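Local coordinates for protein tartrate dehydrogenase/decarboxylase (Pseudomonas putida, PDB 3FLK) that oxidises tartrate with NAD and a divalent metal ion, and also converts meso-tartrate to D-glycerate and D-malate to pyruvate, at residues E40-S48 against M59-Y70. The protein carries 1 engineered substitution. Numbering follows the deposited sequence.
Sequences EFDTFEWAS and MPDDWAEQLKQY. With SO4 (sulfate ion), chain L.
Trp46 is gripped on two opposite faces: Pro60 lies over one, while Phe44 of its own segment sets its CB above the other. The proline contact is a CH-pi interaction, with Pro60 CD 3.6 Å from the centroid of the five-membered ring and 20° off its normal. The indole reaches helix 63-67, where Leu67 CG meets its far edge in plane, 3.7 Å from Trp46 CH2. Met59, present as selenomethionine, approaches obliquely in a Met-aromatic contact, Met59 SE standing 4.0 Å from Trp46 CZ3. The indole nitrogen is satisfied through a water that accepts from Trp46 NE1 at 2.9 Å and donates to Gln66 OE1 at 2.7 Å. The other end of that amide is held too, since Gln66 NE2 donates to Asp62 OD1 at 3.0 Å, with the acceptor close to the amide plane; together the two bonds fix its rotation. A leucine in place of Trp46 would probably open a gap beneath Pro60 and deprive the bridging water of its indole donor. Farther along, Phe44, its CG anti to the carbonyl carbon (chi1 -64°), directs its edge at the face of Tyr70 in an offset edge-to-face pair, planes nearly perpendicular, and Leu67 CD2 sits over a face of the Phe44 ring. The Tyr70 hydroxyl donates to Asp42 OD2 at 2.8 Å, reaching it on the anti side and 32° out of the carboxylate plane. Asp42 and Tyr70 also share Arg7, through a weak, long ion pair and a cation-pi contact respectively. Strand 39-43, outermost in the mixed sheet, pairs in parallel with strand 6-13; the contact joins its end and the following loop to helix 63-67 and its flanks, Met59 and Pro60 before, Tyr70 after, while Trp63 and Leu67 pack against Phe97 of helix 94-100.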
loop_
_atom_site.group_PDB
_atom_site.type_symbol
_atom_site.label_atom_id
_atom_site.label_comp_id
_atom_site.label_asym_id
_atom_site.label_seq_id
_atom_site.Cartn_x
_atom_site.Cartn_y
_atom_site.Cartn_z
ATOM N N GLU A 40 12.223 -30.079 20.589
ATOM C CA GLU A 40 11.087 -30.506 21.398
ATOM C C GLU A 40 9.942 -29.512 21.245
ATOM O O GLU A 40 10.103 -28.322 21.518
ATOM C CB GLU A 40 11.489 -30.652 22.869
ATOM C CG GLU A 40 10.449 -31.362 23.733
ATOM C CD GLU A 40 10.932 -31.646 25.150
ATOM O OE1 GLU A 40 11.854 -30.948 25.634
ATOM O OE2 GLU A 40 10.377 -32.572 25.787
ATOM N N PHE A 41 8.791 -30.012 20.801
ATOM C CA PHE A 41 7.619 -29.177 20.559
ATOM C C PHE A 41 6.568 -29.339 21.650
ATOM O O PHE A 41 6.213 -30.460 22.024
ATOM C CB PHE A 41 6.997 -29.502 19.194
ATOM C CG PHE A 41 7.895 -29.198 18.025
ATOM C CD1 PHE A 41 7.839 -27.962 17.394
ATOM C CD2 PHE A 41 8.792 -30.154 17.549
ATOM C CE1 PHE A 41 8.669 -27.674 16.310
ATOM C CE2 PHE A 41 9.623 -29.876 16.466
ATOM C CZ PHE A 41 9.561 -28.633 15.845
ATOM N N ASP A 42 6.088 -28.210 22.161
ATOM C CA ASP A 42 4.928 -28.179 23.044
ATOM C C ASP A 42 3.852 -27.304 22.413
ATOM O O ASP A 42 4.130 -26.184 21.974
ATOM C CB ASP A 42 5.300 -27.648 24.432
ATOM C CG ASP A 42 6.039 -28.674 25.279
ATOM O OD1 ASP A 42 5.701 -29.877 25.213
ATOM O OD2 ASP A 42 6.954 -28.271 26.028
ATOM N N THR A 43 2.628 -27.824 22.365
ATOM C CA THR A 43 1.519 -27.135 21.715
ATOM C C THR A 43 0.621 -26.437 22.737
ATOM O O THR A 43 0.250 -27.022 23.756
ATOM C CB THR A 43 0.694 -28.100 20.832
ATOM O OG1 THR A 43 1.571 -28.793 19.937
ATOM C CG2 THR A 43 -0.347 -27.340 20.013
ATOM N N PHE A 44 0.291 -25.181 22.450
ATOM C CA PHE A 44 -0.587 -24.382 23.300
ATOM C C PHE A 44 -1.881 -24.051 22.568
ATOM O O PHE A 44 -1.860 -23.684 21.390
ATOM C CB PHE A 44 0.118 -23.098 23.748
ATOM C CG PHE A 44 1.329 -23.339 24.606
ATOM C CD1 PHE A 44 1.202 -23.484 25.984
ATOM C CD2 PHE A 44 2.595 -23.427 24.039
ATOM C CE1 PHE A 44 2.317 -23.706 26.784
ATOM C CE2 PHE A 44 3.717 -23.653 24.831
ATOM C CZ PHE A 44 3.576 -23.792 26.206
ATOM N N GLU A 45 -3.000 -24.186 23.279
ATOM C CA GLU A 45 -4.331 -24.005 22.701
ATOM C C GLU A 45 -4.817 -22.560 22.784
ATOM O O GLU A 45 -5.801 -22.193 22.139
ATOM C CB GLU A 45 -5.346 -24.935 23.377
ATOM C CG GLU A 45 -4.961 -26.416 23.374
ATOM C CD GLU A 45 -4.877 -27.008 21.977
ATOM O OE1 GLU A 45 -5.907 -27.023 21.269
ATOM O OE2 GLU A 45 -3.780 -27.471 21.593
ATOM N N TRP A 46 -4.132 -21.743 23.581
ATOM C CA TRP A 46 -4.503 -20.336 23.711
ATOM C C TRP A 46 -3.955 -19.465 22.577
ATOM O O TRP A 46 -3.434 -19.989 21.587
ATOM C CB TRP A 46 -4.185 -19.769 25.103
ATOM C CG TRP A 46 -2.940 -20.280 25.768
ATOM C CD1 TRP A 46 -2.838 -21.355 26.602
ATOM C CD2 TRP A 46 -1.632 -19.701 25.700
ATOM N NE1 TRP A 46 -1.544 -21.495 27.042
ATOM C CE2 TRP A 46 -0.783 -20.491 26.505
ATOM C CE3 TRP A 46 -1.092 -18.594 25.030
ATOM C CZ2 TRP A 46 0.578 -20.211 26.660
ATOM C CZ3 TRP A 46 0.261 -18.317 25.181
ATOM C CH2 TRP A 46 1.081 -19.125 25.991
ATOM N N ALA A 47 -4.076 -18.145 22.727
ATOM C CA ALA A 47 -3.850 -17.199 21.627
ATOM C C ALA A 47 -4.739 -17.579 20.436
ATOM O O ALA A 47 -4.297 -17.634 19.282
ATOM C CB ALA A 47 -2.367 -17.134 21.236
ATOM N N SER A 48 -6.001 -17.859 20.758
ATOM C CA SER A 48 -7.013 -18.256 19.789
ATOM C C SER A 48 -8.360 -17.702 20.230
ATOM O O SER A 48 -8.564 -17.400 21.413
ATOM C CB SER A 48 -7.083 -19.781 19.678
ATOM O OG SER A 48 -7.632 -20.361 20.853
HETATM N N MSE A 59 -5.408 -14.952 25.962
HETATM C CA MSE A 59 -4.347 -15.744 26.584
HETATM C C MSE A 59 -4.458 -15.688 28.107
HETATM O O MSE A 59 -5.023 -14.734 28.645
HETATM C CB MSE A 59 -2.977 -15.204 26.170
HETATM C CG MSE A 59 -2.802 -15.004 24.684
HETATM SE SE MSE A 59 -0.972 -14.609 24.228
HETATM C CE MSE A 59 -0.831 -12.796 24.936
ATOM N N PRO A 60 -3.909 -16.705 28.808
ATOM C CA PRO A 60 -3.834 -16.630 30.268
ATOM C C PRO A 60 -2.932 -15.483 30.727
ATOM O O PRO A 60 -2.041 -15.061 29.985
ATOM C CB PRO A 60 -3.223 -17.981 30.661
ATOM C CG PRO A 60 -2.514 -18.454 29.442
ATOM C CD PRO A 60 -3.350 -17.971 28.301
ATOM N N ASP A 61 -3.168 -14.993 31.941
ATOM C CA ASP A 61 -2.419 -13.860 32.492
ATOM C C ASP A 61 -0.909 -14.104 32.565
ATOM O O ASP A 61 -0.124 -13.160 32.465
ATOM C CB ASP A 61 -2.958 -13.487 33.881
ATOM C CG ASP A 61 -4.334 -12.830 33.831
ATOM O OD1 ASP A 61 -4.927 -12.720 32.736
ATOM O OD2 ASP A 61 -4.825 -12.416 34.904
ATOM N N ASP A 62 -0.510 -15.363 32.732
ATOM C CA ASP A 62 0.904 -15.713 32.885
ATOM C C ASP A 62 1.558 -16.237 31.596
ATOM O O ASP A 62 2.525 -17.000 31.650
ATOM C CB ASP A 62 1.085 -16.716 34.034
ATOM C CG ASP A 62 0.450 -18.072 33.747
ATOM O OD1 ASP A 62 -0.485 -18.151 32.916
ATOM O OD2 ASP A 62 0.892 -19.065 34.364
ATOM N N TRP A 63 1.040 -15.806 30.445
ATOM C CA TRP A 63 1.535 -16.270 29.143
ATOM C C TRP A 63 3.038 -16.031 28.952
ATOM O O TRP A 63 3.738 -16.890 28.415
ATOM C CB TRP A 63 0.735 -15.638 27.992
ATOM C CG TRP A 63 0.895 -14.147 27.883
ATOM C CD1 TRP A 63 0.107 -13.194 28.461
ATOM C CD2 TRP A 63 1.909 -13.442 27.155
ATOM N NE1 TRP A 63 0.566 -11.941 28.138
ATOM C CE2 TRP A 63 1.673 -12.063 27.340
ATOM C CE3 TRP A 63 2.996 -13.841 26.363
ATOM C CZ2 TRP A 63 2.481 -11.080 26.762
ATOM C CZ3 TRP A 63 3.804 -12.863 25.795
ATOM C CH2 TRP A 63 3.538 -11.498 25.995
ATOM N N ALA A 64 3.521 -14.874 29.407
ATOM C CA ALA A 64 4.920 -14.480 29.231
ATOM C C ALA A 64 5.849 -15.338 30.074
ATOM O O ALA A 64 6.938 -15.704 29.631
ATOM C CB ALA A 64 5.113 -12.998 29.556
ATOM N N GLU A 65 5.404 -15.650 31.288
ATOM C CA GLU A 65 6.108 -16.554 32.192
ATOM C C GLU A 65 6.270 -17.932 31.545
ATOM O O GLU A 65 7.338 -18.543 31.626
ATOM C CB GLU A 65 5.336 -16.653 33.514
ATOM C CG GLU A 65 5.897 -17.623 34.546
ATOM C CD GLU A 65 4.890 -17.933 35.646
ATOM O OE1 GLU A 65 4.662 -17.062 36.519
ATOM O OE2 GLU A 65 4.325 -19.050 35.636
ATOM N N GLN A 66 5.213 -18.402 30.886
ATOM C CA GLN A 66 5.216 -19.717 30.246
ATOM C C GLN A 66 6.112 -19.775 29.010
ATOM O O GLN A 66 6.874 -20.728 28.837
ATOM C CB GLN A 66 3.792 -20.147 29.883
ATOM C CG GLN A 66 2.877 -20.371 31.081
ATOM C CD GLN A 66 1.534 -20.962 30.695
ATOM O OE1 GLN A 66 1.463 -21.994 30.027
ATOM N NE2 GLN A 66 0.458 -20.311 31.122
ATOM N N LEU A 67 6.031 -18.754 28.162
ATOM C CA LEU A 67 6.752 -18.760 26.888
ATOM C C LEU A 67 8.242 -18.429 27.001
ATOM O O LEU A 67 9.020 -18.776 26.110
ATOM C CB LEU A 67 6.070 -17.846 25.864
ATOM C CG LEU A 67 4.661 -18.233 25.404
ATOM C CD1 LEU A 67 4.204 -17.275 24.332
ATOM C CD2 LEU A 67 4.589 -19.673 24.898
ATOM N N LYS A 68 8.635 -17.771 28.091
ATOM C CA LYS A 68 10.052 -17.470 28.336
ATOM C C LYS A 68 10.887 -18.724 28.615
ATOM O O LYS A 68 12.118 -18.687 28.540
ATOM C CB LYS A 68 10.215 -16.447 29.465
ATOM C CG LYS A 68 10.180 -14.999 28.986
ATOM C CD LYS A 68 10.834 -14.050 29.989
ATOM C CE LYS A 68 9.844 -13.533 31.024
ATOM N NZ LYS A 68 8.917 -12.512 30.456
ATOM N N GLN A 69 10.209 -19.830 28.917
ATOM C CA GLN A 69 10.864 -21.122 29.133
ATOM C C GLN A 69 11.209 -21.814 27.810
ATOM O O GLN A 69 11.816 -22.890 27.802
ATOM C CB GLN A 69 9.983 -22.043 29.991
ATOM C CG GLN A 69 9.332 -21.384 31.216
ATOM C CD GLN A 69 10.309 -20.582 32.063
ATOM O OE1 GLN A 69 10.124 -19.379 32.266
ATOM N NE2 GLN A 69 11.358 -21.239 32.551
ATOM N N TYR A 70 10.828 -21.188 26.697
ATOM C CA TYR A 70 11.050 -21.754 25.367
ATOM C C TYR A 70 12.068 -20.956 24.564
ATOM O O TYR A 70 12.237 -19.753 24.773
ATOM C CB TYR A 70 9.722 -21.875 24.608
ATOM C CG TYR A 70 8.790 -22.897 25.212
ATOM C CD1 TYR A 70 8.766 -24.207 24.742
ATOM C CD2 TYR A 70 7.944 -22.559 26.270
ATOM C CE1 TYR A 70 7.920 -25.155 25.302
ATOM C CE2 TYR A 70 7.095 -23.500 26.839
ATOM C CZ TYR A 70 7.088 -24.795 26.348
ATOM O OH TYR A 70 6.250 -25.731 26.903
HETATM S S SO4 L . -4.835 -17.083 34.311
HETATM O O1 SO4 L . -5.499 -16.362 33.229
HETATM O O2 SO4 L . -5.349 -16.603 35.591
HETATM O O3 SO4 L . -5.103 -18.513 34.183
HETATM O O4 SO4 L . -3.393 -16.856 34.251
HETATM O O HOH W 1 -0.775 -23.305 29.221
#